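PDB 3B57: Lin1889 protein from Listeria innocua Clip11262, which is of unknown function but carries an HD domain that binds a magnesium ion, as in metal-dependent phosphohydrolases, and may hydrolyse phosphate esters. Local coordinates for residues E4-S9 / I51-L56; K38-K43 / E175-I180; I93-Q98 / I114-V119; K164-K169 / E183-M188. All coordinates share one frame; numbering follows the deposited sequence.

Interaction 1: E4-S9 / I51-L56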
loop_
_atom_site.group_PDB
_atom_site.type_symbol
_atom_site.label_atom_id
_atom_site.label_comp_id
_atom_site.label_asym_id
_atom_site.label_seq_id
_atom_site.Cartn_x
_atom_site.Cartn_y
_atom_site.Cartn_z
ATOM N N GLU A 4 -29.077 21.754 8.735
ATOM C CA GLU A 4 -28.822 21.181 7.421
ATOM C C GLU A 4 -27.926 22.078 6.584
ATOM O O GLU A 4 -27.052 21.603 5.854
ATOM C CB GLU A 4 -30.129 20.947 6.675
ATOM C CG GLU A 4 -29.985 20.027 5.478
ATOM C CD GLU A 4 -31.153 20.139 4.526
ATOM O OE1 GLU A 4 -32.309 20.169 5.014
ATOM O OE2 GLU A 4 -30.913 20.188 3.294
ATOM N N GLU A 5 -28.147 23.382 6.694
ATOM C CA GLU A 5 -27.358 24.340 5.938
ATOM C C GLU A 5 -25.932 24.494 6.462
ATOM O O GLU A 5 -24.979 24.516 5.676
ATOM C CB GLU A 5 -28.059 25.699 5.924
ATOM C CG GLU A 5 -28.769 26.000 4.608
ATOM C CD GLU A 5 -27.855 25.805 3.395
ATOM O OE1 GLU A 5 -26.619 25.974 3.534
ATOM O OE2 GLU A 5 -28.379 25.495 2.301
ATOM N N ILE A 6 -25.800 24.608 7.785
ATOM C CA ILE A 6 -24.503 24.754 8.437
ATOM C C ILE A 6 -23.607 23.581 8.060
ATOM O O ILE A 6 -22.431 23.759 7.736
ATOM C CB ILE A 6 -24.646 24.790 9.975
ATOM C CG1 ILE A 6 -25.473 26.003 10.395
ATOM C CG2 ILE A 6 -23.269 24.851 10.636
ATOM C CD1 ILE A 6 -25.512 26.222 11.899
ATOM N N ILE A 7 -24.172 22.380 8.103
ATOM C CA ILE A 7 -23.417 21.185 7.754
ATOM C C ILE A 7 -22.914 21.299 6.324
ATOM O O ILE A 7 -21.751 21.014 6.039
ATOM C CB ILE A 7 -24.273 19.914 7.846
ATOM C CG1 ILE A 7 -24.689 19.661 9.294
ATOM C CG2 ILE A 7 -23.488 18.739 7.314
ATOM C CD1 ILE A 7 -23.534 19.427 10.230
ATOM N N LEU A 8 -23.799 21.726 5.432
ATOM C CA LEU A 8 -23.456 21.872 4.024
ATOM C C LEU A 8 -22.301 22.849 3.837
ATOM O O LEU A 8 -21.382 22.609 3.049
ATOM C CB LEU A 8 -24.662 22.380 3.244
ATOM C CG LEU A 8 -24.616 22.013 1.768
ATOM C CD1 LEU A 8 -25.157 20.593 1.621
ATOM C CD2 LEU A 8 -25.447 22.994 0.956
ATOM N N SER A 9 -22.373 23.961 4.561
ATOM C CA SER A 9 -21.361 25.005 4.510
ATOM C C SER A 9 -20.010 24.467 4.982
ATOM O O SER A 9 -18.990 24.630 4.314
ATOM C CB SER A 9 -21.811 26.175 5.388
ATOM O OG SER A 9 -20.808 27.176 5.484
ATOM N N ILE A 51 -21.853 15.635 16.088
ATOM C CA ILE A 51 -20.958 14.603 15.542
ATOM C C ILE A 51 -20.499 14.938 14.127
ATOM O O ILE A 51 -19.309 14.918 13.824
ATOM C CB ILE A 51 -21.690 13.219 15.506
ATOM C CG1 ILE A 51 -21.858 12.686 16.940
ATOM C CG2 ILE A 51 -20.950 12.229 14.595
ATOM C CD1 ILE A 51 -22.857 11.549 17.077
ATOM N N GLU A 52 -21.463 15.240 13.268
ATOM C CA GLU A 52 -21.196 15.565 11.874
ATOM C C GLU A 52 -20.153 16.682 11.682
ATOM O O GLU A 52 -19.336 16.608 10.764
ATOM C CB GLU A 52 -22.511 15.943 11.198
ATOM C CG GLU A 52 -22.659 15.409 9.803
ATOM C CD GLU A 52 -24.094 15.041 9.501
ATOM O OE1 GLU A 52 -24.699 14.372 10.375
ATOM O OE2 GLU A 52 -24.609 15.395 8.405
ATOM N N LEU A 53 -20.170 17.703 12.539
ATOM C CA LEU A 53 -19.210 18.793 12.407
ATOM C C LEU A 53 -17.888 18.430 13.034
ATOM O O LEU A 53 -16.834 18.710 12.466
ATOM C CB LEU A 53 -19.713 20.081 13.055
ATOM C CG LEU A 53 -20.848 20.837 12.374
ATOM C CD1 LEU A 53 -21.305 21.975 13.266
ATOM C CD2 LEU A 53 -20.386 21.340 11.031
ATOM N N ALA A 54 -17.912 17.820 14.208
ATOM C CA ALA A 54 -16.643 17.467 14.807
ATOM C C ALA A 54 -15.919 16.572 13.809
ATOM O O ALA A 54 -14.715 16.701 13.624
ATOM C CB ALA A 54 -16.851 16.749 16.123
ATOM N N ALA A 55 -16.656 15.685 13.142
ATOM C CA ALA A 55 -16.054 14.783 12.161
ATOM C C ALA A 55 -15.435 15.539 10.994
ATOM O O ALA A 55 -14.345 15.205 10.541
ATOM C CB ALA A 55 -17.086 13.810 11.635
ATOM N N LEU A 56 -16.148 16.542 10.496
ATOM C CA LEU A 56 -15.650 17.324 9.383
ATOM C C LEU A 56 -14.489 18.249 9.749
ATOM O O LEU A 56 -13.684 18.581 8.882
ATOM C CB LEU A 56 -16.780 18.136 8.764
ATOM C CG LEU A 56 -17.797 17.326 7.973
ATOM C CD1 LEU A 56 -18.748 18.286 7.286
ATOM C CD2 LEU A 56 -17.102 16.467 6.928
#

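Interaction 2: K38-K43 / E175-I180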
loop_
_atom_site.group_PDB
_atom_site.type_symbol
_atom_site.label_atom_id
_atom_site.label_comp_id
_atom_site.label_asym_id
_atom_site.label_seq_id
_atom_site.Cartn_x
_atom_site.Cartn_y
_atom_site.Cartn_z
ATOM N N LYS A 38 -21.361 9.181 10.592
ATOM C CA LYS A 38 -22.797 9.280 10.387
ATOM C C LYS A 38 -23.420 7.888 10.546
ATOM O O LYS A 38 -24.376 7.711 11.310
ATOM C CB LYS A 38 -23.102 9.841 9.002
ATOM C CG LYS A 38 -23.805 11.200 9.028
ATOM C CD LYS A 38 -23.616 11.952 7.712
ATOM C CE LYS A 38 -24.132 11.143 6.531
ATOM N NZ LYS A 38 -23.440 11.532 5.272
ATOM N N GLU A 39 -22.856 6.907 9.839
ATOM C CA GLU A 39 -23.317 5.508 9.865
ATOM C C GLU A 39 -23.365 4.951 11.283
ATOM O O GLU A 39 -24.353 4.359 11.697
ATOM C CB GLU A 39 -22.376 4.638 9.022
ATOM C CG GLU A 39 -22.914 3.251 8.703
ATOM C CD GLU A 39 -21.837 2.288 8.178
ATOM O OE1 GLU A 39 -21.165 1.630 9.006
ATOM O OE2 GLU A 39 -21.654 2.192 6.941
ATOM N N ILE A 40 -22.280 5.140 12.012
ATOM C CA ILE A 40 -22.181 4.671 13.370
ATOM C C ILE A 40 -23.252 5.225 14.312
ATOM O O ILE A 40 -23.822 4.486 15.129
ATOM C CB ILE A 40 -20.827 5.037 13.934
ATOM C CG1 ILE A 40 -19.758 4.370 13.092
ATOM C CG2 ILE A 40 -20.753 4.672 15.420
ATOM C CD1 ILE A 40 -18.371 4.671 13.542
ATOM N N GLN A 41 -23.528 6.526 14.214
ATOM C CA GLN A 41 -24.499 7.150 15.112
ATOM C C GLN A 41 -25.898 6.593 14.919
ATOM O O GLN A 41 -26.647 6.427 15.887
ATOM C CB GLN A 41 -24.489 8.680 14.936
ATOM C CG GLN A 41 -25.658 9.296 14.162
ATOM C CD GLN A 41 -26.932 9.442 14.998
ATOM O OE1 GLN A 41 -26.877 9.724 16.204
ATOM N NE2 GLN A 41 -28.084 9.277 14.351
ATOM N N SER A 42 -26.234 6.291 13.668
ATOM C CA SER A 42 -27.545 5.747 13.337
ATOM C C SER A 42 -27.819 4.453 14.100
ATOM O O SER A 42 -28.913 3.898 14.021
ATOM C CB SER A 42 -27.641 5.460 11.842
ATOM O OG SER A 42 -27.306 4.102 11.612
ATOM N N LYS A 43 -26.823 3.964 14.823
ATOM C CA LYS A 43 -27.010 2.744 15.581
ATOM C C LYS A 43 -26.488 2.882 16.990
ATOM O O LYS A 43 -26.780 2.050 17.850
ATOM C CB LYS A 43 -26.332 1.559 14.898
ATOM C CG LYS A 43 -27.049 1.079 13.661
ATOM C CD LYS A 43 -26.561 -0.290 13.260
ATOM C CE LYS A 43 -27.278 -0.744 12.007
ATOM N NZ LYS A 43 -27.157 0.332 10.983
ATOM N N GLU A 175 -19.856 -1.044 19.596
ATOM C CA GLU A 175 -20.160 -2.309 18.961
ATOM C C GLU A 175 -20.454 -2.126 17.486
ATOM O O GLU A 175 -20.101 -2.974 16.672
ATOM C CB GLU A 175 -21.348 -2.975 19.643
ATOM C CG GLU A 175 -20.958 -4.240 20.363
ATOM C CD GLU A 175 -19.840 -4.009 21.363
ATOM O OE1 GLU A 175 -19.236 -5.014 21.809
ATOM O OE2 GLU A 175 -19.572 -2.828 21.709
ATOM N N THR A 176 -21.109 -1.031 17.131
ATOM C CA THR A 176 -21.411 -0.825 15.726
ATOM C C THR A 176 -20.084 -0.690 15.005
ATOM O O THR A 176 -19.839 -1.361 14.003
ATOM C CB THR A 176 -22.267 0.431 15.508
ATOM O OG1 THR A 176 -23.501 0.288 16.220
ATOM C CG2 THR A 176 -22.572 0.624 14.030
ATOM N N ALA A 177 -19.220 0.166 15.534
ATOM C CA ALA A 177 -17.909 0.355 14.942
ATOM C C ALA A 177 -17.196 -0.989 14.801
ATOM O O ALA A 177 -16.632 -1.273 13.744
ATOM C CB ALA A 177 -17.078 1.312 15.789
ATOM N N LYS A 178 -17.234 -1.821 15.847
ATOM C CA LYS A 178 -16.580 -3.143 15.808
ATOM C C LYS A 178 -17.075 -4.063 14.710
ATOM O O LYS A 178 -16.300 -4.851 14.179
ATOM C CB LYS A 178 -16.737 -3.899 17.122
ATOM C CG LYS A 178 -15.985 -3.330 18.274
ATOM C CD LYS A 178 -16.434 -3.997 19.567
ATOM C CE LYS A 178 -15.919 -3.254 20.800
ATOM N NZ LYS A 178 -14.434 -3.125 20.821
ATOM N N THR A 179 -18.356 -3.990 14.370
ATOM C CA THR A 179 -18.841 -4.873 13.329
ATOM C C THR A 179 -18.518 -4.288 11.965
ATOM O O THR A 179 -18.335 -5.030 11.012
ATOM C CB THR A 179 -20.376 -5.203 13.472
ATOM O OG1 THR A 179 -21.157 -4.165 12.881
ATOM C CG2 THR A 179 -20.765 -5.349 14.942
ATOM N N ILE A 180 -18.424 -2.968 11.844
ATOM C CA ILE A 180 -18.079 -2.446 10.524
ATOM C C ILE A 180 -16.577 -2.508 10.361
ATOM O O ILE A 180 -16.017 -2.053 9.368
ATOM C CB ILE A 180 -18.599 -1.011 10.260
ATOM C CG1 ILE A 180 -18.127 -0.030 11.316
ATOM C CG2 ILE A 180 -20.100 -1.041 10.239
ATOM C CD1 ILE A 180 -18.985 1.244 11.350
#

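Interaction 3: I93-Q98 / I114-V119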
loop_
_atom_site.group_PDB
_atom_site.type_symbol
_atom_site.label_atom_id
_atom_site.label_comp_id
_atom_site.label_asym_id
_atom_site.label_seq_id
_atom_site.Cartn_x
_atom_site.Cartn_y
_atom_site.Cartn_z
ATOM N N ILE A 93 -18.348 20.264 20.355
ATOM C CA ILE A 93 -17.697 19.995 19.079
ATOM C C ILE A 93 -16.177 20.087 19.224
ATOM O O ILE A 93 -15.445 19.211 18.757
ATOM C CB ILE A 93 -18.204 20.975 17.986
ATOM C CG1 ILE A 93 -19.651 20.637 17.635
ATOM C CG2 ILE A 93 -17.337 20.890 16.739
ATOM C CD1 ILE A 93 -20.265 21.561 16.626
ATOM N N ILE A 94 -15.693 21.131 19.883
ATOM C CA ILE A 94 -14.257 21.250 20.057
ATOM C C ILE A 94 -13.717 20.168 20.989
ATOM O O ILE A 94 -12.684 19.564 20.701
ATOM C CB ILE A 94 -13.869 22.654 20.557
ATOM C CG1 ILE A 94 -13.894 23.612 19.370
ATOM C CG2 ILE A 94 -12.491 22.636 21.195
ATOM C CD1 ILE A 94 -13.282 24.927 19.661
ATOM N N ARG A 95 -14.417 19.916 22.095
ATOM C CA ARG A 95 -13.998 18.884 23.046
ATOM C C ARG A 95 -13.831 17.545 22.316
ATOM O O ARG A 95 -12.908 16.782 22.606
ATOM C CB ARG A 95 -15.040 18.738 24.167
ATOM C CG ARG A 95 -14.999 19.856 25.222
ATOM C CD ARG A 95 -16.165 19.759 26.229
ATOM N NE ARG A 95 -16.361 18.400 26.740
ATOM C CZ ARG A 95 -15.449 17.705 27.419
ATOM N NH1 ARG A 95 -14.260 18.239 27.682
ATOM N NH2 ARG A 95 -15.720 16.467 27.823
ATOM N N ILE A 96 -14.730 17.278 21.366
ATOM C CA ILE A 96 -14.696 16.050 20.577
ATOM C C ILE A 96 -13.432 15.997 19.730
ATOM O O ILE A 96 -12.683 15.020 19.773
ATOM C CB ILE A 96 -15.912 15.958 19.635
ATOM C CG1 ILE A 96 -17.190 15.851 20.460
ATOM C CG2 ILE A 96 -15.763 14.760 18.696
ATOM C CD1 ILE A 96 -18.457 15.874 19.636
ATOM N N ILE A 97 -13.199 17.054 18.962
ATOM C CA ILE A 97 -12.029 17.108 18.108
ATOM C C ILE A 97 -10.756 16.809 18.896
ATOM O O ILE A 97 -9.816 16.217 18.367
ATOM C CB ILE A 97 -11.924 18.479 17.420
ATOM C CG1 ILE A 97 -13.154 18.699 16.539
ATOM C CG2 ILE A 97 -10.674 18.544 16.577
ATOM C CD1 ILE A 97 -13.127 19.979 15.744
ATOM N N GLN A 98 -10.736 17.196 20.168
ATOM C CA GLN A 98 -9.571 16.958 21.019
ATOM C C GLN A 98 -9.373 15.487 21.380
ATOM O O GLN A 98 -8.245 15.006 21.439
ATOM C CB GLN A 98 -9.687 17.781 22.297
ATOM C CG GLN A 98 -9.673 19.272 22.053
ATOM C CD GLN A 98 -9.954 20.066 23.313
ATOM O OE1 GLN A 98 -9.911 21.299 23.305
ATOM N NE2 GLN A 98 -10.249 19.365 24.407
ATOM N N ILE A 114 -20.702 9.651 24.123
ATOM C CA ILE A 114 -20.799 8.790 22.954
ATOM C C ILE A 114 -20.369 9.527 21.696
ATOM O O ILE A 114 -19.746 8.940 20.809
ATOM C CB ILE A 114 -22.214 8.235 22.739
ATOM C CG1 ILE A 114 -22.146 7.104 21.704
ATOM C CG2 ILE A 114 -23.141 9.323 22.225
ATOM C CD1 ILE A 114 -23.128 5.981 21.944
ATOM N N GLU A 115 -20.696 10.814 21.608
ATOM C CA GLU A 115 -20.301 11.590 20.437
ATOM C C GLU A 115 -18.777 11.527 20.287
ATOM O O GLU A 115 -18.261 11.326 19.191
ATOM C CB GLU A 115 -20.755 13.050 20.560
ATOM C CG GLU A 115 -22.264 13.289 20.430
ATOM C CD GLU A 115 -23.031 13.153 21.749
ATOM O OE1 GLU A 115 -22.392 13.149 22.834
ATOM O OE2 GLU A 115 -24.286 13.066 21.696
ATOM N N GLU A 116 -18.052 11.692 21.389
ATOM C CA GLU A 116 -16.602 11.622 21.315
ATOM C C GLU A 116 -16.150 10.213 20.937
ATOM O O GLU A 116 -15.104 10.031 20.315
ATOM C CB GLU A 116 -15.979 12.036 22.644
ATOM C CG GLU A 116 -16.384 13.423 23.078
ATOM C CD GLU A 116 -15.890 13.757 24.472
ATOM O OE1 GLU A 116 -16.068 12.920 25.388
ATOM O OE2 GLU A 116 -15.339 14.865 24.659
ATOM N N LYS A 117 -16.939 9.212 21.307
ATOM C CA LYS A 117 -16.592 7.837 20.972
ATOM C C LYS A 117 -16.818 7.567 19.494
ATOM O O LYS A 117 -15.939 7.037 18.819
ATOM C CB LYS A 117 -17.418 6.865 21.799
ATOM C CG LYS A 117 -16.972 6.793 23.233
ATOM C CD LYS A 117 -17.919 5.928 24.026
ATOM C CE LYS A 117 -17.310 5.577 25.358
ATOM N NZ LYS A 117 -16.045 4.793 25.162
ATOM N N ILE A 118 -17.990 7.937 18.994
ATOM C CA ILE A 118 -18.300 7.735 17.590
ATOM C C ILE A 118 -17.207 8.302 16.679
ATOM O O ILE A 118 -16.565 7.548 15.956
ATOM C CB ILE A 118 -19.625 8.409 17.208
ATOM C CG1 ILE A 118 -20.710 8.056 18.226
ATOM C CG2 ILE A 118 -20.029 7.996 15.805
ATOM C CD1 ILE A 118 -20.989 6.582 18.344
ATOM N N VAL A 119 -16.991 9.620 16.720
ATOM C CA VAL A 119 -15.994 10.268 15.858
ATOM C C VAL A 119 -14.637 9.619 15.942
ATOM O O VAL A 119 -13.998 9.333 14.922
ATOM C CB VAL A 119 -15.829 11.766 16.179
ATOM C CG1 VAL A 119 -14.634 12.332 15.427
ATOM C CG2 VAL A 119 -17.080 12.512 15.766
#

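Interaction 4: K164-K169 / E183-M188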
loop_
_atom_site.group_PDB
_atom_site.type_symbol
_atom_site.label_atom_id
_atom_site.label_comp_id
_atom_site.label_asym_id
_atom_site.label_seq_id
_atom_site.Cartn_x
_atom_site.Cartn_y
_atom_site.Cartn_z
ATOM N N LYS A 164 0.280 -1.576 15.745
ATOM C CA LYS A 164 -0.902 -0.725 15.861
ATOM C C LYS A 164 -2.115 -1.270 15.131
ATOM O O LYS A 164 -2.969 -1.915 15.721
ATOM C CB LYS A 164 -0.626 0.677 15.318
ATOM C CG LYS A 164 0.196 1.582 16.211
ATOM C CD LYS A 164 -0.395 3.000 16.209
ATOM C CE LYS A 164 0.656 4.066 16.541
ATOM N NZ LYS A 164 1.539 4.396 15.371
ATOM N N LEU A 165 -2.172 -0.981 13.838
ATOM C CA LEU A 165 -3.265 -1.374 12.973
ATOM C C LEU A 165 -4.120 -2.550 13.418
ATOM O O LEU A 165 -5.290 -2.363 13.759
ATOM C CB LEU A 165 -2.729 -1.618 11.568
ATOM C CG LEU A 165 -1.944 -0.429 10.991
ATOM C CD1 LEU A 165 -1.738 -0.669 9.505
ATOM C CD2 LEU A 165 -2.690 0.886 11.207
ATOM N N LEU A 166 -3.555 -3.755 13.411
ATOM C CA LEU A 166 -4.290 -4.964 13.804
ATOM C C LEU A 166 -4.945 -4.881 15.181
ATOM O O LEU A 166 -5.957 -5.542 15.434
ATOM C CB LEU A 166 -3.363 -6.178 13.737
ATOM C CG LEU A 166 -3.537 -7.111 12.526
ATOM C CD1 LEU A 166 -3.580 -6.324 11.238
ATOM C CD2 LEU A 166 -2.386 -8.116 12.491
ATOM N N LEU A 167 -4.365 -4.058 16.050
ATOM C CA LEU A 167 -4.868 -3.838 17.403
ATOM C C LEU A 167 -6.036 -2.851 17.479
ATOM O O LEU A 167 -6.838 -2.907 18.415
ATOM C CB LEU A 167 -3.749 -3.321 18.298
ATOM C CG LEU A 167 -2.911 -4.379 18.985
ATOM C CD1 LEU A 167 -3.773 -5.111 20.005
ATOM C CD2 LEU A 167 -2.367 -5.327 17.948
ATOM N N ILE A 168 -6.111 -1.938 16.511
ATOM C CA ILE A 168 -7.164 -0.931 16.472
ATOM C C ILE A 168 -8.543 -1.573 16.529
ATOM O O ILE A 168 -9.368 -1.213 17.361
ATOM C CB ILE A 168 -7.064 -0.057 15.190
ATOM C CG1 ILE A 168 -5.819 0.820 15.244
ATOM C CG2 ILE A 168 -8.283 0.851 15.070
ATOM C CD1 ILE A 168 -5.589 1.615 13.984
ATOM N N LYS A 169 -8.789 -2.523 15.640
ATOM C CA LYS A 169 -10.067 -3.219 15.598
ATOM C C LYS A 169 -10.647 -3.533 16.980
ATOM O O LYS A 169 -11.862 -3.545 17.157
ATOM C CB LYS A 169 -9.898 -4.507 14.790
ATOM C CG LYS A 169 -10.816 -5.648 15.162
ATOM C CD LYS A 169 -12.243 -5.394 14.757
ATOM C CE LYS A 169 -12.998 -6.714 14.696
ATOM N NZ LYS A 169 -12.783 -7.526 15.931
ATOM N N GLU A 183 -15.191 -6.883 8.403
ATOM C CA GLU A 183 -14.712 -7.090 7.037
ATOM C C GLU A 183 -13.317 -6.503 6.836
ATOM O O GLU A 183 -12.491 -7.069 6.113
ATOM C CB GLU A 183 -15.656 -6.454 6.029
ATOM C CG GLU A 183 -16.979 -7.136 5.934
ATOM C CD GLU A 183 -17.413 -7.279 4.498
ATOM O OE1 GLU A 183 -17.411 -6.250 3.783
ATOM O OE2 GLU A 183 -17.749 -8.412 4.083
ATOM N N LYS A 184 -13.058 -5.368 7.479
ATOM C CA LYS A 184 -11.767 -4.715 7.369
ATOM C C LYS A 184 -10.672 -5.548 8.021
ATOM O O LYS A 184 -9.679 -5.881 7.376
ATOM C CB LYS A 184 -11.813 -3.325 8.004
ATOM C CG LYS A 184 -12.678 -2.323 7.249
ATOM C CD LYS A 184 -12.405 -0.896 7.713
ATOM C CE LYS A 184 -13.026 0.124 6.776
ATOM N NZ LYS A 184 -12.265 1.416 6.776
ATOM N N GLN A 185 -10.856 -5.892 9.293
ATOM C CA GLN A 185 -9.872 -6.691 10.021
ATOM C C GLN A 185 -9.619 -8.012 9.313
ATOM O O GLN A 185 -8.645 -8.696 9.606
ATOM C CB GLN A 185 -10.360 -6.982 11.438
ATOM C CG GLN A 185 -9.397 -7.826 12.264
ATOM C CD GLN A 185 -8.307 -6.996 12.916
ATOM O OE1 GLN A 185 -7.551 -7.489 13.757
ATOM N NE2 GLN A 185 -8.220 -5.721 12.533
ATOM N N LYS A 186 -10.503 -8.384 8.395
ATOM C CA LYS A 186 -10.312 -9.638 7.690
ATOM C C LYS A 186 -9.351 -9.469 6.533
ATOM O O LYS A 186 -8.266 -10.044 6.538
ATOM C CB LYS A 186 -11.637 -10.189 7.171
ATOM C CG LYS A 186 -11.485 -11.377 6.229
ATOM C CD LYS A 186 -12.843 -11.814 5.680
ATOM C CE LYS A 186 -12.700 -12.958 4.674
ATOM N NZ LYS A 186 -11.760 -14.016 5.179
ATOM N N ILE A 187 -9.748 -8.674 5.545
ATOM C CA ILE A 187 -8.911 -8.444 4.374
ATOM C C ILE A 187 -7.502 -8.039 4.802
ATOM O O ILE A 187 -6.514 -8.379 4.160
ATOM C CB ILE A 187 -9.526 -7.352 3.486
ATOM C CG1 ILE A 187 -9.172 -7.629 2.015
ATOM C CG2 ILE A 187 -9.105 -5.972 3.981
ATOM C CD1 ILE A 187 -7.708 -7.556 1.671
HETATM N N MSE A 188 -7.418 -7.324 5.911
HETATM C CA MSE A 188 -6.140 -6.884 6.418
HETATM C C MSE A 188 -5.360 -8.114 6.862
HETATM O O MSE A 188 -4.170 -8.248 6.582
HETATM C CB MSE A 188 -6.368 -5.935 7.584
HETATM C CG MSE A 188 -5.138 -5.204 8.024
HETATM SE SE MSE A 188 -5.560 -3.693 9.127
HETATM C CE MSE A 188 -5.129 -2.335 7.839
#

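Interaction 1: E4-S9 / I51-L56
Ile-7 and Leu-53 meet where two helical turns run almost parallel, their axes 10.3 Å apart at 9° and the CA of Ile-7 6.7 Å from the CA of Leu-53. The spacing leaves room for one branched side chain to fill much of the gap. Here Ile-7 does so through the end of its longer branch. With CG1 turned beside the backbone N (chi1 -65°), the CD1 methyl comes forward to Leu-53, 3.7 Å from its CG, and touches the leucine CD2 as well. The same methyl rests on the aliphatic root of Glu-52, CD1 of Ile-7 lying 3.8 Å from CB of Glu-52. The shorter branch has a separate neighbour: CG2 of Ile-7 sits 3.7 Å from OE2 of Glu-52, whose chain bends at chi2 and passes the isoleucine at about a right angle. The acid thus lends its CB and CG to the apolar surface and brings its carboxylate past a methyl group. Two looser contacts widen the patch. Ile-6 CG2 approaches Leu-53 CD1 at 4.4 Å, and Leu-56 extends CD1 to within 4.2 Å of the backbone O of Ile-7. No polar bond joins the two segments, and the contact is mainly van der Waals. Around it, Trp-79 of helix 71-82 packs on Ile-6, Ile-93 of helix 87-100 covers Leu-53, and Trp-34 of helix 27-44 touches both Glu-52 and Leu-56, so that helix 3-15 is laid against the bundle of the HD domain.

Interaction 2: K38-K43 / E175-I180
Thr-176 is the first residue of 175-180 to touch 38-43, lying opposite Ile-40 at the narrowest part of the crossing, where their CA atoms are 6.0 Å apart; the two short helical axes cross at 130°. The two branches of this threonine divide the work. OG1 stands beside the backbone N (chi1 -60°), which leaves CG2 anti to it and 4.1 Å from CA of Ile-40, while OG1 itself passes CB of Lys-43 at 3.4 Å. The hydroxyl also has a polar partner, a hydrogen bond with the carboxylate of Glu-44. Ala-177 follows with a small surface, its CB 4.2 Å from CD1 of Ile-40. Thr-179 works within its own turn: its OG1 donates to O of Thr-176 at 3.3 Å, and that carbonyl also receives the backbone N of Ile-180. Ile-180 then points back across the interface. Its CD1 lies 3.7 Å from CG1 of Ile-40, the two chains passing at a slant, and both end methyls lie beside the carboxylate of Glu-39, whose extended chain runs past it in the opposite direction. Val-201 of the second subunit packs on that glutamate, placing the edge of the contact at the dimer interface. Ile-40 also meets Ile-118 and Leu-125 of helix 114-125, which carries the magnesium ligand Asp-123. A short helix from the C-terminal part is thereby joined to helix 27-44 of the all-helical HD-domain core.

Interaction 3: I93-Q98 / I114-V119
Ile-96 meets Glu-116 inside the helical core of the HD domain, a fold in which a metal site is built from an H...HD...D set of ligands. The segments 93-98 and 114-119, of helices 87-100 and 114-125, cross at -45° with axes 9.0 Å apart, and Ile-96 contributes the largest share of the contact by sending each branch to a different neighbour. Its CG1 lies 3.7 Å from CG of Glu-116, the chains crossing obliquely. One atom further out, CD1 reaches CB of Glu-115 at 3.8 Å, before that acid bends away and hydrogen-bonds through OE2 to the backbone N of Asp-47. With CG1 beside the backbone N (chi1 -65°), the CG2 branch is left opposite that N and turns to Val-119, 3.9 Å from its CB, the two side chains standing about at right angles. The ends of Arg-95 and Glu-116 come together on the outer side. Their flat groups are tilted by 50°, and the carboxylate oxygen lies over a face of the guanidinium, well out of its plane. The salt bridge therefore rests on charge alone, without an N-H directed at the oxygen. OE1 of Glu-116 accepts from the backbone N of Thr-113 just before the helix, as in one half of a capping box. Buried Glu-116 thus spends its two oxygens differently: OE1 on the helix start, and OE2 on NH2 of Arg-95 at 3.6 Å.

Interaction 4: K164-K169 / E183-M188
Met-188, a selenomethionine in this crystal, reaches across to Leu-166 and Leu-165 from a helix that runs nearly antiparallel to theirs, with a crossing angle of -151° and axes 10.0 Å apart. Followed outward, its side chain meets the opposite helix step by step. CB already points that way, and CG, directed away from the backbone N (chi1 -169°), settles 3.7 Å from CD1 of Leu-166. The selenium continues along the same methyl, SE of Met-188 being 3.9 Å from CD1 of Leu-166. The chain then bends at its third torsion, and CE, leaving Leu-166 behind, ends 4.1 Å from CD1 of Leu-165, with the two side chains at about a right angle. One flexible chain thus touches two successive leucines, first with its middle and then with its tip. A turn away, Gln-185 and Lys-169 provide the second half of the contact. They too cross at about a right angle: CD of Gln-185 lies 3.5 Å from CB of Lys-169 and almost as near to CG, so that the amide lies against the aliphatic root of the lysine. The lysine chain bends onward, its CD lying 4.1 Å from CB of Gln-185. Phe-161, Ile-133 and Ile-128 also pack on Met-188, and on the same helix Glu-183 and Lys-184 form salt bridges with Lys-197 and Glu-198 of the second subunit. The arrangement is an antiparallel pairing of helices 157-171 and 182-198, joined through the short helix 175-179, with leucines and the selenomethionine packed at one end and the Gln-185/Lys-169 pair at the other, beside a dimer interface.

Interactions 1, 2 and 3 touch one another, and interaction 4 joins them through interaction 2. Interactions 1 and 3 have centres 13 Å apart, with CB of Ala-54 packed on CG2 of Ile-96. Glu-52 on Lys-38 links interactions 1 and 2, Ile-118 on Ile-40 links 3 and 2, and Lys-178 meets Lys-169 between 2 and 4. Interactions 1 and 4 lie on opposite sides of the chain's centre, 28 Å between their centres. The magnesium site of His-29, His-58, Asp-59 and Asp-123 lies near interaction 3: the side chain of Val-119 is about 8 Å from the ion, against about 11 Å for Leu-56, 12 Å for Leu-165 and 13 Å for Ile-40. Interactions 2 and 4 also border the second subunit.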